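PDB 3IXL: arylmalonate decarboxylase from Bordetella bronchiseptica, which catalyses the decarboxylation of 2-aryl-2-methylmalonates, taking up a proton to give 2-arylpropionates and carbon dioxide. Local coordinates for residues D195-P198 against E199-R203; L170-R173 against A174-A178; S54-D57 against H58-L62; S210-P213 against A214-D218; R26-D30 against L31-A35. The protein carries 2 engineered substitutions. One frame throughout, in Å; residues are numbered along the deposited sequence.

Interaction 1 of 5, residues D195-P198 against E199-R203; sequences DAIP and EVERR
The carbonyl O of Pro198 is gripped by the backbone N of Arg202, with Arg202 N 2.9 Å from Pro198 O. A water adds a weak second bond to the same oxygen. This is the first turn of helix 196-204, the crossover helix of the beta-alpha-beta unit formed with strands 183-187 and 208-210. Two more i to i+4 bonds run beside it, Val200 N to Ala196 O and Glu201 N to Ile197 O. Pro198 has no N-H to give, which suits a place in the first turn.

Glu199 and Arg202 form a salt bridge one turn apart. Arg202 approaches side-on: its NH2 lies 2.9 Å from OE1 of Glu199 and its NE 3.0 Å from OE2 of Glu199. Glu199 bends about CB-CG (chi2 62°) and Arg202 about CG-CD (chi3 72°), which brings the two groups together. Both oxygens lie near the guanidinium plane. NH2 reaches the syn side of OE1, somewhat out of the carboxylate plane, and NE meets OE2 from above it. The same water donates weakly to OE2.

The Glu201 carboxylate takes the backbone N of Val208 and of Arg235. Its side chain runs alongside Ile197, with CG2 of Ile197 4.0 Å from OE2 of Glu201.

Interaction 2 of 5, residues L170-R173 against A174-A178; sequences LCVR and AFEAA
Glu176 has CG turned away from its own carbonyl carbon (chi1 -76°) and a chain extended beyond it, while Val172 has CG1 opposite its backbone N (chi1 173°). These torsions lay the two side chains alongside each other, pointing the same way, one turn apart on helix 164-176. The carboxylate end of Glu176 rests against one methyl of the valine, with OE1 of Glu176 3.6 Å from CG1 of Val172. Nearer the backbone, CG of Glu176 packs 3.3 Å from O of Val172. That oxygen also accepts a bond from the backbone, with Glu176 N 2.8 Å from Val172 O.

Three more backbone bonds run through this C-terminal part of the helix. Ala174 N reaches Leu170 O, Phe175 N reaches Cys171 O, and Ala177 N reaches Arg173 O. The last is longer and more bent, with an N-H...O angle of 138°. Beyond it, Ala178 N bonds to Phe175 O at 2.9 Å, and Ala178 O lies over one face of the Phe175 ring, toward its rim. Arg173 directs NE back to Asp169 in a salt bridge.

The inner side of the helix carries Cys171 and Phe175. Both side chains touch strand 183-187 and helix 196-204, and Cys171 also meets strand 119-124, so the helix packs against the sheet and beside the next helix.

Interaction 3 of 5, residues S54-D57 against H58-L62; sequences SVVD and HARRL
Ser54 and His58 are joined twice, once through the backbone and once through water. His58 N bonds to Ser54 O at 3.1 Å in the opening turn of helix 55-64, which packs on strand 8-13 of the parallel sheet that also holds strands 33-37, 67-72 and 101-103. A water gives a proton to Ser54 OG at 2.8 Å and is hydrogen-bonded to His58 NE2 at 3.0 Å. The second ring nitrogen, ND1, bonds to Ser36 OG. With both nitrogens bonded, the rotation of the ring is probably fixed. Ser54 OG has a further partner in the backbone O of Val51.

The ring edge faces the Ser54 carbonyl, with CD2 of His58 3.2 Å from Ser54 O and near the ring plane. Between side chains, CD2 of His58 is 3.7 Å from Ser54 OG.

Further round the helix, Arg60 N bonds to Val56 O. Val55 and Ala59 turn inward to Ile12 of strand 8-13. Val56 and Arg60 both touch Ala96 of helix 83-97. The extended Arg60 side chain runs beside Val56, with CG1 of Val56 4.1 Å from NE of Arg60.

Interaction 4 of 5, residues S210-P213 against A214-D218; sequences SSSP and AGFWD
Helix 211-222 starts directly after strand 208-210, and its first turn borders the ligand pocket. Ser210 holds the N-cap position, though its side chain makes no capping bond. Its O accepts the backbone N of Ala214, with Ala214 N 2.8 Å from Ser210 O. CB of Ala214 also sits close, 3.1 Å from Ser210 O. Next in the turn, Gly215 N bonds to Ser211 O and Trp217 N to Pro213 O.

Ser212 and Phe216 carry the side-chain contact. Phe216 N bonds to Ser212 O, and the ring presents its edge to the same residue. CD1 of Phe216 lies 3.2 Å from Ser212 O, near the ring plane. CE1 of Phe216 lies 3.8 Å from Ser212 OG, again at the edge. That hydroxyl also makes a weak hydrogen bond to Asp23 OD2. Phe216 holds CG away from its carbonyl carbon (chi1 -80°), which sets the ring beside the preceding turn, edge first.

This strand-to-helix junction belongs to the half of the fold built on the parallel sheet of strands 119-124, 144-145, 183-187 and 208-210. Ser211 OG is fixed by Thr75 OG1 and the backbone N of Ser188, two pocket residues, of which Ser188 is engineered. The Ser211 side chain is about 5 Å from the bound phenylacetic acid. Pro213 and Phe216 pack on Asp23 and Leu27 of helix 23-27.

Interaction 5 of 5, residues R26-D30 against L31-A35; sequences RLYPD and LPFIA
The Phe33 ring turns its edge to the carbonyl of Tyr28, with CE1 of Phe33 3.9 Å from O of Tyr28. A water lies at the same ring's edge, also in plane. Phe33 also meets Phe216 of helix 211-222 edge-to-face. CE1 and CZ of Phe33 both stand 4.0 Å from CB of Tyr28. Tyr28 holds CG anti to its carbonyl carbon (chi1 -62°), which sets its ring beside Leu31. The two side chains point the same way, and CD1 of Leu31 comes 3.8 Å from CD2 of Tyr28.

Tyr28 to Leu31 is a type I beta turn, which leads from helix 23-27 into strand 33-37 of a beta-alpha-beta unit. Its closing bond runs from Leu31 N to Tyr28 O at 3.1 Å. The N-H is nearly straight on the oxygen (166°), but the donor stands well above the carbonyl plane. The water lies near O of both Tyr28 and Leu31.

Tyr28 and Leu31 both touch Val220 of helix 211-222. Ile34 joins the strand to Ile9 and Met11 of strand 8-13 through backbone bonds.

How the interactions relate
Interaction 4 lies deepest, its centre about 5 Å from the centre of the chain, while the centres of the others are 16 to 19 Å out. Interaction 2 is also buried, 1 and 3 partly so. The helix of interaction 4 touches two others: Phe216 meets Phe33 of interaction 5, and Pro213 meets Ile197 of interaction 1. Interactions 1 and 2 sit on adjacent helices, packed through Val200 and Cys171. Interaction 3 lies on the opposite side of the chain's centre from both and touches interaction 5 through Leu62 and Ile34. A salt bridge between Arg26 and Asp195 ties interaction 5 to interaction 1. Interactions 1 to 4 are turns of helix. Interaction 5 is a surface beta turn. Charge pairing marks interaction 1, whereas serine hydroxyls and aromatic edges mark interaction 4.

Interaction 1 of 5, residues D195-P198 against E199-R203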
loop_
_atom_site.group_PDB
_atom_site.type_symbol
_atom_site.label_atom_id
_atom_site.label_comp_id
_atom_site.label_asym_id
_atom_site.label_seq_id
_atom_site.Cartn_x
_atom_site.Cartn_y
_atom_site.Cartn_z
ATOM N N ASP A 195 -11.672 0.884 -8.944
ATOM C CA ASP A 195 -12.634 1.653 -9.742
ATOM C C ASP A 195 -12.667 3.123 -9.326
ATOM O O ASP A 195 -13.054 3.988 -10.116
ATOM C CB ASP A 195 -14.028 1.035 -9.654
ATOM C CG ASP A 195 -14.133 -0.295 -10.382
ATOM O OD1 ASP A 195 -13.356 -0.538 -11.326
ATOM O OD2 ASP A 195 -15.012 -1.094 -10.012
ATOM N N ALA A 196 -12.226 3.409 -8.102
ATOM C CA ALA A 196 -12.195 4.790 -7.609
ATOM C C ALA A 196 -11.090 5.618 -8.242
ATOM O O ALA A 196 -11.296 6.792 -8.579
ATOM C CB ALA A 196 -12.070 4.818 -6.086
ATOM N N ILE A 197 -9.913 5.015 -8.397
ATOM C CA ILE A 197 -8.723 5.740 -8.852
ATOM C C ILE A 197 -8.918 6.496 -10.181
ATOM O O ILE A 197 -8.701 7.706 -10.216
ATOM C CB ILE A 197 -7.467 4.827 -8.919
ATOM C CG1 ILE A 197 -7.115 4.290 -7.527
ATOM C CG2 ILE A 197 -6.274 5.584 -9.525
ATOM C CD1 ILE A 197 -6.196 3.067 -7.586
ATOM N N PRO A 198 -9.313 5.800 -11.272
ATOM C CA PRO A 198 -9.452 6.555 -12.527
ATOM C C PRO A 198 -10.517 7.643 -12.459
ATOM O O PRO A 198 -10.398 8.647 -13.149
ATOM C CB PRO A 198 -9.837 5.480 -13.559
ATOM C CG PRO A 198 -10.389 4.348 -12.756
ATOM C CD PRO A 198 -9.610 4.365 -11.459
ATOM N N GLU A 199 -11.547 7.446 -11.645
ATOM C CA GLU A 199 -12.605 8.450 -11.528
ATOM C C GLU A 199 -12.087 9.700 -10.819
ATOM O O GLU A 199 -12.342 10.828 -11.251
ATOM C CB GLU A 199 -13.807 7.851 -10.800
ATOM C CG GLU A 199 -14.980 8.804 -10.532
ATOM C CD GLU A 199 -15.637 9.381 -11.776
ATOM O OE1 GLU A 199 -16.463 10.297 -11.601
ATOM O OE2 GLU A 199 -15.345 8.941 -12.909
ATOM N N VAL A 200 -11.331 9.517 -9.740
ATOM C CA VAL A 200 -10.733 10.656 -9.051
ATOM C C VAL A 200 -9.758 11.404 -9.955
ATOM O O VAL A 200 -9.793 12.636 -10.020
ATOM C CB VAL A 200 -10.007 10.231 -7.752
ATOM C CG1 VAL A 200 -9.313 11.410 -7.108
ATOM C CG2 VAL A 200 -10.985 9.618 -6.761
ATOM N N GLU A 201 -8.895 10.665 -10.653
ATOM C CA GLU A 201 -7.921 11.290 -11.556
ATOM C C GLU A 201 -8.606 12.068 -12.685
ATOM O O GLU A 201 -8.160 13.167 -13.039
ATOM C CB GLU A 201 -6.936 10.248 -12.105
ATOM C CG GLU A 201 -5.991 9.711 -11.017
ATOM C CD GLU A 201 -4.903 8.784 -11.528
ATOM O OE1 GLU A 201 -5.011 8.279 -12.667
ATOM O OE2 GLU A 201 -3.945 8.553 -10.759
ATOM N N ARG A 202 -9.690 11.502 -13.226
ATOM C CA ARG A 202 -10.493 12.155 -14.268
ATOM C C ARG A 202 -11.072 13.475 -13.757
ATOM O O ARG A 202 -10.980 14.514 -14.425
ATOM C CB ARG A 202 -11.637 11.228 -14.700
ATOM C CG ARG A 202 -12.532 11.788 -15.814
ATOM C CD ARG A 202 -13.834 10.972 -15.949
ATOM N NE ARG A 202 -14.785 11.171 -14.853
ATOM C CZ ARG A 202 -15.629 12.194 -14.761
ATOM N NH1 ARG A 202 -15.640 13.137 -15.693
ATOM N NH2 ARG A 202 -16.457 12.277 -13.729
ATOM N N ARG A 203 -11.684 13.427 -12.583
ATOM C CA ARG A 203 -12.384 14.596 -12.047
ATOM C C ARG A 203 -11.461 15.708 -11.580
ATOM O O ARG A 203 -11.779 16.891 -11.745
ATOM C CB ARG A 203 -13.315 14.186 -10.913
ATOM C CG ARG A 203 -14.547 13.427 -11.373
ATOM C CD ARG A 203 -15.464 13.101 -10.210
ATOM N NE ARG A 203 -15.786 14.282 -9.408
ATOM C CZ ARG A 203 -16.495 14.256 -8.282
ATOM N NH1 ARG A 203 -16.972 13.107 -7.812
ATOM N NH2 ARG A 203 -16.729 15.384 -7.622
HETATM O O HOH W 1 -12.832 7.956 -15.049
#

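Interaction 2 of 5, residues L170-R173 against A174-A178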
loop_
_atom_site.group_PDB
_atom_site.type_symbol
_atom_site.label_atom_id
_atom_site.label_comp_id
_atom_site.label_asym_id
_atom_site.label_seq_id
_atom_site.Cartn_x
_atom_site.Cartn_y
_atom_site.Cartn_z
ATOM N N LEU A 170 -14.260 10.596 -0.690
ATOM C CA LEU A 170 -13.208 10.816 0.306
ATOM C C LEU A 170 -11.990 11.520 -0.300
ATOM O O LEU A 170 -11.442 12.456 0.283
ATOM C CB LEU A 170 -12.789 9.476 0.897
ATOM C CG LEU A 170 -11.800 9.510 2.064
ATOM C CD1 LEU A 170 -12.451 10.072 3.330
ATOM C CD2 LEU A 170 -11.256 8.100 2.316
ATOM N N CYS A 171 -11.562 11.054 -1.469
ATOM C CA CYS A 171 -10.438 11.675 -2.171
ATOM C C CYS A 171 -10.732 13.109 -2.582
ATOM O O CYS A 171 -9.883 13.987 -2.405
ATOM C CB CYS A 171 -10.080 10.862 -3.405
ATOM S SG CYS A 171 -9.314 9.263 -3.052
ATOM N N VAL A 172 -11.926 13.330 -3.129
ATOM C CA VAL A 172 -12.309 14.670 -3.569
ATOM C C VAL A 172 -12.360 15.627 -2.372
ATOM O O VAL A 172 -11.822 16.739 -2.449
ATOM C CB VAL A 172 -13.643 14.658 -4.348
ATOM C CG1 VAL A 172 -14.100 16.089 -4.647
ATOM C CG2 VAL A 172 -13.506 13.874 -5.642
ATOM N N ARG A 173 -12.965 15.192 -1.261
ATOM C CA ARG A 173 -13.031 16.048 -0.063
ATOM C C ARG A 173 -11.639 16.348 0.511
ATOM O O ARG A 173 -11.350 17.477 0.903
ATOM C CB ARG A 173 -13.971 15.472 0.997
ATOM C CG ARG A 173 -15.450 15.555 0.600
ATOM C CD ARG A 173 -16.394 15.167 1.730
ATOM N NE ARG A 173 -16.316 13.755 2.099
ATOM C CZ ARG A 173 -15.741 13.299 3.209
ATOM N NH1 ARG A 173 -15.191 14.150 4.072
ATOM N NH2 ARG A 173 -15.713 11.998 3.468
ATOM N N ALA A 174 -10.756 15.351 0.523
ATOM C CA ALA A 174 -9.383 15.562 1.002
ATOM C C ALA A 174 -8.636 16.568 0.128
ATOM O O ALA A 174 -7.923 17.439 0.630
ATOM C CB ALA A 174 -8.628 14.239 1.061
ATOM N N PHE A 175 -8.807 16.443 -1.183
ATOM C CA PHE A 175 -8.167 17.357 -2.118
ATOM C C PHE A 175 -8.739 18.770 -2.013
ATOM O O PHE A 175 -7.997 19.744 -2.100
ATOM C CB PHE A 175 -8.297 16.837 -3.553
ATOM C CG PHE A 175 -7.555 17.668 -4.560
ATOM C CD1 PHE A 175 -8.242 18.552 -5.395
ATOM C CD2 PHE A 175 -6.167 17.584 -4.665
ATOM C CE1 PHE A 175 -7.552 19.324 -6.328
ATOM C CE2 PHE A 175 -5.476 18.363 -5.591
ATOM C CZ PHE A 175 -6.170 19.224 -6.421
ATOM N N GLU A 176 -10.052 18.875 -1.835
ATOM C CA GLU A 176 -10.699 20.192 -1.762
ATOM C C GLU A 176 -10.297 20.939 -0.499
ATOM O O GLU A 176 -10.413 22.167 -0.438
ATOM C CB GLU A 176 -12.218 20.071 -1.878
ATOM C CG GLU A 176 -12.683 19.802 -3.306
ATOM C CD GLU A 176 -14.188 19.587 -3.435
ATOM O OE1 GLU A 176 -14.685 19.642 -4.580
ATOM O OE2 GLU A 176 -14.868 19.355 -2.411
ATOM N N ALA A 177 -9.820 20.201 0.500
ATOM C CA ALA A 177 -9.249 20.805 1.708
ATOM C C ALA A 177 -7.866 21.437 1.479
ATOM O O ALA A 177 -7.401 22.228 2.308
ATOM C CB ALA A 177 -9.193 19.790 2.846
ATOM N N ALA A 178 -7.219 21.089 0.362
ATOM C CA ALA A 178 -5.912 21.639 -0.030
ATOM C C ALA A 178 -5.751 21.507 -1.548
ATOM O O ALA A 178 -4.992 20.656 -2.028
ATOM C CB ALA A 178 -4.777 20.917 0.705
#

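Interaction 3 of 5, residues S54-D57 against H58-L62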
loop_
_atom_site.group_PDB
_atom_site.type_symbol
_atom_site.label_atom_id
_atom_site.label_comp_id
_atom_site.label_asym_id
_atom_site.label_seq_id
_atom_site.Cartn_x
_atom_site.Cartn_y
_atom_site.Cartn_z
ATOM N N SER A 54 6.356 -11.312 13.683
ATOM C CA SER A 54 6.245 -12.499 12.840
ATOM C C SER A 54 6.546 -12.247 11.370
ATOM O O SER A 54 6.621 -13.186 10.593
ATOM C CB SER A 54 4.861 -13.129 12.978
ATOM O OG SER A 54 3.851 -12.312 12.398
ATOM N N VAL A 55 6.699 -10.982 10.994
ATOM C CA VAL A 55 6.918 -10.632 9.596
ATOM C C VAL A 55 8.103 -11.387 8.989
ATOM O O VAL A 55 7.985 -11.960 7.908
ATOM C CB VAL A 55 7.043 -9.107 9.407
ATOM C CG1 VAL A 55 7.570 -8.771 8.002
ATOM C CG2 VAL A 55 5.685 -8.450 9.647
ATOM N N VAL A 56 9.225 -11.416 9.697
ATOM C CA VAL A 56 10.419 -12.088 9.179
ATOM C C VAL A 56 10.176 -13.585 8.913
ATOM O O VAL A 56 10.617 -14.124 7.898
ATOM C CB VAL A 56 11.626 -11.865 10.122
ATOM C CG1 VAL A 56 12.767 -12.821 9.806
ATOM C CG2 VAL A 56 12.102 -10.426 10.004
ATOM N N ASP A 57 9.438 -14.241 9.804
ATOM C CA ASP A 57 9.133 -15.660 9.631
ATOM C C ASP A 57 8.245 -15.900 8.419
ATOM O O ASP A 57 8.416 -16.887 7.707
ATOM C CB ASP A 57 8.496 -16.246 10.892
ATOM C CG ASP A 57 9.455 -16.260 12.074
ATOM O OD1 ASP A 57 10.661 -16.547 11.887
ATOM O OD2 ASP A 57 9.004 -15.956 13.195
ATOM N N HIS A 58 7.304 -14.985 8.174
ATOM C CA HIS A 58 6.452 -15.093 6.990
ATOM C C HIS A 58 7.260 -14.866 5.711
ATOM O O HIS A 58 7.041 -15.538 4.706
ATOM C CB HIS A 58 5.265 -14.128 7.069
ATOM C CG HIS A 58 4.182 -14.598 7.987
ATOM N ND1 HIS A 58 3.188 -15.460 7.578
ATOM C CD2 HIS A 58 3.951 -14.349 9.297
ATOM C CE1 HIS A 58 2.382 -15.711 8.593
ATOM N NE2 HIS A 58 2.823 -15.052 9.649
ATOM N N ALA A 59 8.211 -13.931 5.763
ATOM C CA ALA A 59 9.131 -13.726 4.639
ATOM C C ALA A 59 9.901 -15.016 4.299
ATOM O O ALA A 59 10.020 -15.385 3.130
ATOM C CB ALA A 59 10.088 -12.563 4.928
ATOM N N ARG A 60 10.417 -15.684 5.330
ATOM C CA ARG A 60 11.142 -16.937 5.166
ATOM C C ARG A 60 10.249 -18.031 4.571
ATOM O O ARG A 60 10.702 -18.791 3.707
ATOM C CB ARG A 60 11.710 -17.405 6.502
ATOM C CG ARG A 60 12.868 -16.582 7.055
ATOM C CD ARG A 60 13.360 -17.221 8.360
ATOM N NE ARG A 60 14.442 -16.483 9.010
ATOM C CZ ARG A 60 15.738 -16.660 8.755
ATOM N NH1 ARG A 60 16.135 -17.548 7.848
ATOM N NH2 ARG A 60 16.641 -15.939 9.406
ATOM N N ARG A 61 8.989 -18.106 5.018
ATOM C CA ARG A 61 8.062 -19.087 4.441
ATOM C C ARG A 61 7.911 -18.858 2.945
ATOM O O ARG A 61 8.008 -19.789 2.142
ATOM C CB ARG A 61 6.679 -19.060 5.103
ATOM C CG ARG A 61 5.749 -20.096 4.464
ATOM C CD ARG A 61 4.294 -19.881 4.761
ATOM N NE ARG A 61 3.471 -20.746 3.909
ATOM C CZ ARG A 61 2.198 -20.511 3.599
ATOM N NH1 ARG A 61 1.589 -19.422 4.062
ATOM N NH2 ARG A 61 1.532 -21.354 2.810
ATOM N N LEU A 62 7.677 -17.605 2.565
ATOM C CA LEU A 62 7.525 -17.276 1.149
ATOM C C LEU A 62 8.784 -17.587 0.331
ATOM O O LEU A 62 8.693 -18.045 -0.812
ATOM C CB LEU A 62 7.096 -15.808 0.984
ATOM C CG LEU A 62 5.693 -15.500 1.533
ATOM C CD1 LEU A 62 5.548 -14.009 1.792
ATOM C CD2 LEU A 62 4.592 -15.996 0.603
HETATM O O HOH W 2 1.652 -14.030 12.236
#

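Interaction 4 of 5, residues S210-P213 against A214-D218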
loop_
_atom_site.group_PDB
_atom_site.type_symbol
_atom_site.label_atom_id
_atom_site.label_comp_id
_atom_site.label_asym_id
_atom_site.label_seq_id
_atom_site.Cartn_x
_atom_site.Cartn_y
_atom_site.Cartn_z
ATOM N N SER A 210 -2.667 4.666 -4.480
ATOM C CA SER A 210 -3.503 3.899 -3.564
ATOM C C SER A 210 -2.686 2.732 -3.024
ATOM O O SER A 210 -1.975 2.075 -3.787
ATOM C CB SER A 210 -4.751 3.402 -4.296
ATOM O OG SER A 210 -5.565 2.636 -3.434
ATOM N N SER A 211 -2.808 2.465 -1.724
ATOM C CA SER A 211 -1.982 1.442 -1.048
ATOM C C SER A 211 -1.895 0.080 -1.756
ATOM O O SER A 211 -0.797 -0.384 -2.071
ATOM C CB SER A 211 -2.484 1.210 0.383
ATOM O OG SER A 211 -2.177 2.292 1.222
ATOM N N SER A 212 -3.029 -0.582 -1.952
ATOM C CA SER A 212 -2.990 -1.942 -2.495
ATOM C C SER A 212 -2.428 -1.966 -3.925
ATOM O O SER A 212 -1.466 -2.676 -4.206
ATOM C CB SER A 212 -4.355 -2.617 -2.390
ATOM O OG SER A 212 -4.265 -3.973 -2.771
ATOM N N PRO A 213 -3.011 -1.172 -4.842
ATOM C CA PRO A 213 -2.464 -1.150 -6.196
ATOM C C PRO A 213 -0.981 -0.748 -6.233
ATOM O O PRO A 213 -0.202 -1.366 -6.961
ATOM C CB PRO A 213 -3.360 -0.133 -6.915
ATOM C CG PRO A 213 -4.654 -0.203 -6.144
ATOM C CD PRO A 213 -4.215 -0.323 -4.726
ATOM N N ALA A 214 -0.577 0.246 -5.444
ATOM C CA ALA A 214 0.843 0.626 -5.406
ATOM C C ALA A 214 1.703 -0.533 -4.907
ATOM O O ALA A 214 2.798 -0.745 -5.417
ATOM C CB ALA A 214 1.060 1.860 -4.538
ATOM N N GLY A 215 1.198 -1.289 -3.928
ATOM C CA GLY A 215 1.926 -2.465 -3.435
ATOM C C GLY A 215 2.203 -3.458 -4.553
ATOM O O GLY A 215 3.314 -3.988 -4.667
ATOM N N PHE A 216 1.194 -3.714 -5.384
ATOM C CA PHE A 216 1.381 -4.594 -6.536
ATOM C C PHE A 216 2.372 -4.029 -7.537
ATOM O O PHE A 216 3.268 -4.728 -7.981
ATOM C CB PHE A 216 0.042 -4.894 -7.221
ATOM C CG PHE A 216 -0.755 -5.948 -6.518
ATOM C CD1 PHE A 216 -1.686 -5.606 -5.550
ATOM C CD2 PHE A 216 -0.529 -7.295 -6.794
ATOM C CE1 PHE A 216 -2.399 -6.588 -4.868
ATOM C CE2 PHE A 216 -1.236 -8.291 -6.124
ATOM C CZ PHE A 216 -2.165 -7.943 -5.158
ATOM N N TRP A 217 2.201 -2.756 -7.874
ATOM C CA TRP A 217 3.075 -2.087 -8.830
ATOM C C TRP A 217 4.531 -2.186 -8.371
ATOM O O TRP A 217 5.437 -2.483 -9.152
ATOM C CB TRP A 217 2.632 -0.622 -8.936
ATOM C CG TRP A 217 3.556 0.249 -9.731
ATOM C CD1 TRP A 217 3.578 0.398 -11.086
ATOM C CD2 TRP A 217 4.569 1.115 -9.210
ATOM N NE1 TRP A 217 4.564 1.296 -11.444
ATOM C CE2 TRP A 217 5.186 1.746 -10.308
ATOM C CE3 TRP A 217 5.021 1.407 -7.917
ATOM C CZ2 TRP A 217 6.240 2.655 -10.150
ATOM C CZ3 TRP A 217 6.067 2.309 -7.764
ATOM C CH2 TRP A 217 6.662 2.920 -8.874
ATOM N N ASP A 218 4.744 -1.946 -7.086
ATOM C CA ASP A 218 6.076 -1.903 -6.506
ATOM C C ASP A 218 6.703 -3.291 -6.414
ATOM O O ASP A 218 7.908 -3.444 -6.641
ATOM C CB ASP A 218 5.968 -1.253 -5.124
ATOM C CG ASP A 218 7.265 -1.259 -4.361
ATOM O OD1 ASP A 218 7.347 -1.993 -3.342
ATOM O OD2 ASP A 218 8.175 -0.491 -4.751
#

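Interaction 5 of 5, residues R26-D30 against L31-A35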
loop_
_atom_site.group_PDB
_atom_site.type_symbol
_atom_site.label_atom_id
_atom_site.label_comp_id
_atom_site.label_asym_id
_atom_site.label_seq_id
_atom_site.Cartn_x
_atom_site.Cartn_y
_atom_site.Cartn_z
ATOM N N ARG A 26 -6.789 -8.488 -11.145
ATOM C CA ARG A 26 -7.269 -7.469 -12.062
ATOM C C ARG A 26 -6.113 -6.694 -12.696
ATOM O O ARG A 26 -6.067 -6.504 -13.907
ATOM C CB ARG A 26 -8.227 -6.544 -11.313
ATOM C CG ARG A 26 -9.533 -7.249 -10.910
ATOM C CD ARG A 26 -10.376 -6.438 -9.931
ATOM N NE ARG A 26 -10.990 -5.280 -10.572
ATOM C CZ ARG A 26 -11.617 -4.300 -9.922
ATOM N NH1 ARG A 26 -11.701 -4.315 -8.593
ATOM N NH2 ARG A 26 -12.145 -3.292 -10.605
ATOM N N LEU A 27 -5.149 -6.295 -11.878
ATOM C CA LEU A 27 -4.007 -5.530 -12.374
ATOM C C LEU A 27 -3.062 -6.352 -13.237
ATOM O O LEU A 27 -2.625 -5.908 -14.302
ATOM C CB LEU A 27 -3.209 -4.948 -11.206
ATOM C CG LEU A 27 -3.882 -3.860 -10.378
ATOM C CD1 LEU A 27 -3.089 -3.627 -9.101
ATOM C CD2 LEU A 27 -3.983 -2.590 -11.188
ATOM N N TYR A 28 -2.729 -7.541 -12.741
ATOM C CA TYR A 28 -1.713 -8.394 -13.339
ATOM C C TYR A 28 -2.246 -9.817 -13.450
ATOM O O TYR A 28 -1.742 -10.718 -12.776
ATOM C CB TYR A 28 -0.443 -8.370 -12.477
ATOM C CG TYR A 28 0.216 -7.007 -12.360
ATOM C CD1 TYR A 28 0.057 -6.237 -11.213
ATOM C CD2 TYR A 28 1.021 -6.507 -13.388
ATOM C CE1 TYR A 28 0.668 -4.992 -11.089
ATOM C CE2 TYR A 28 1.638 -5.265 -13.283
ATOM C CZ TYR A 28 1.467 -4.516 -12.123
ATOM O OH TYR A 28 2.058 -3.275 -11.991
ATOM N N PRO A 29 -3.258 -10.034 -14.317
ATOM C CA PRO A 29 -3.927 -11.335 -14.367
ATOM C C PRO A 29 -3.014 -12.485 -14.759
ATOM O O PRO A 29 -3.311 -13.631 -14.419
ATOM C CB PRO A 29 -5.004 -11.153 -15.445
ATOM C CG PRO A 29 -4.627 -9.942 -16.190
ATOM C CD PRO A 29 -3.851 -9.069 -15.262
ATOM N N ASP A 30 -1.915 -12.188 -15.445
ATOM C CA ASP A 30 -1.016 -13.254 -15.900
ATOM C C ASP A 30 0.246 -13.424 -15.053
ATOM O O ASP A 30 1.170 -14.139 -15.438
ATOM C CB ASP A 30 -0.723 -13.094 -17.386
ATOM C CG ASP A 30 -1.989 -13.209 -18.243
ATOM O OD1 ASP A 30 -2.986 -13.829 -17.787
ATOM O OD2 ASP A 30 -1.984 -12.683 -19.370
ATOM N N LEU A 31 0.269 -12.790 -13.881
ATOM C CA LEU A 31 1.367 -12.972 -12.934
ATOM C C LEU A 31 0.932 -13.810 -11.735
ATOM O O LEU A 31 -0.188 -13.650 -11.254
ATOM C CB LEU A 31 1.907 -11.623 -12.455
ATOM C CG LEU A 31 2.547 -10.705 -13.490
ATOM C CD1 LEU A 31 3.213 -9.551 -12.754
ATOM C CD2 LEU A 31 3.564 -11.420 -14.368
ATOM N N PRO A 32 1.805 -14.727 -11.271
ATOM C CA PRO A 32 1.516 -15.521 -10.074
ATOM C C PRO A 32 1.894 -14.803 -8.778
ATOM O O PRO A 32 3.018 -14.298 -8.627
ATOM C CB PRO A 32 2.386 -16.761 -10.263
ATOM C CG PRO A 32 3.583 -16.252 -11.036
ATOM C CD PRO A 32 3.087 -15.112 -11.897
ATOM N N PHE A 33 0.952 -14.769 -7.853
ATOM C CA PHE A 33 1.181 -14.219 -6.523
ATOM C C PHE A 33 0.884 -15.279 -5.486
ATOM O O PHE A 33 -0.065 -16.042 -5.646
ATOM C CB PHE A 33 0.271 -13.010 -6.276
ATOM C CG PHE A 33 0.530 -11.866 -7.203
ATOM C CD1 PHE A 33 -0.220 -11.721 -8.373
ATOM C CD2 PHE A 33 1.520 -10.926 -6.930
ATOM C CE1 PHE A 33 0.018 -10.671 -9.253
ATOM C CE2 PHE A 33 1.762 -9.868 -7.810
ATOM C CZ PHE A 33 1.021 -9.744 -8.972
ATOM N N ILE A 34 1.696 -15.333 -4.434
ATOM C CA ILE A 34 1.433 -16.201 -3.296
ATOM C C ILE A 34 1.455 -15.353 -2.045
ATOM O O ILE A 34 2.101 -14.296 -2.030
ATOM C CB ILE A 34 2.436 -17.384 -3.194
ATOM C CG1 ILE A 34 3.884 -16.884 -3.099
ATOM C CG2 ILE A 34 2.234 -18.352 -4.370
ATOM C CD1 ILE A 34 4.911 -17.984 -2.788
ATOM N N ALA A 35 0.741 -15.786 -1.012
ATOM C CA ALA A 35 0.582 -14.959 0.171
ATOM C C ALA A 35 0.636 -15.769 1.440
ATOM O O ALA A 35 0.439 -16.982 1.431
ATOM C CB ALA A 35 -0.702 -14.135 0.103
HETATM O O HOH W 3 -2.650 -12.430 -10.853
#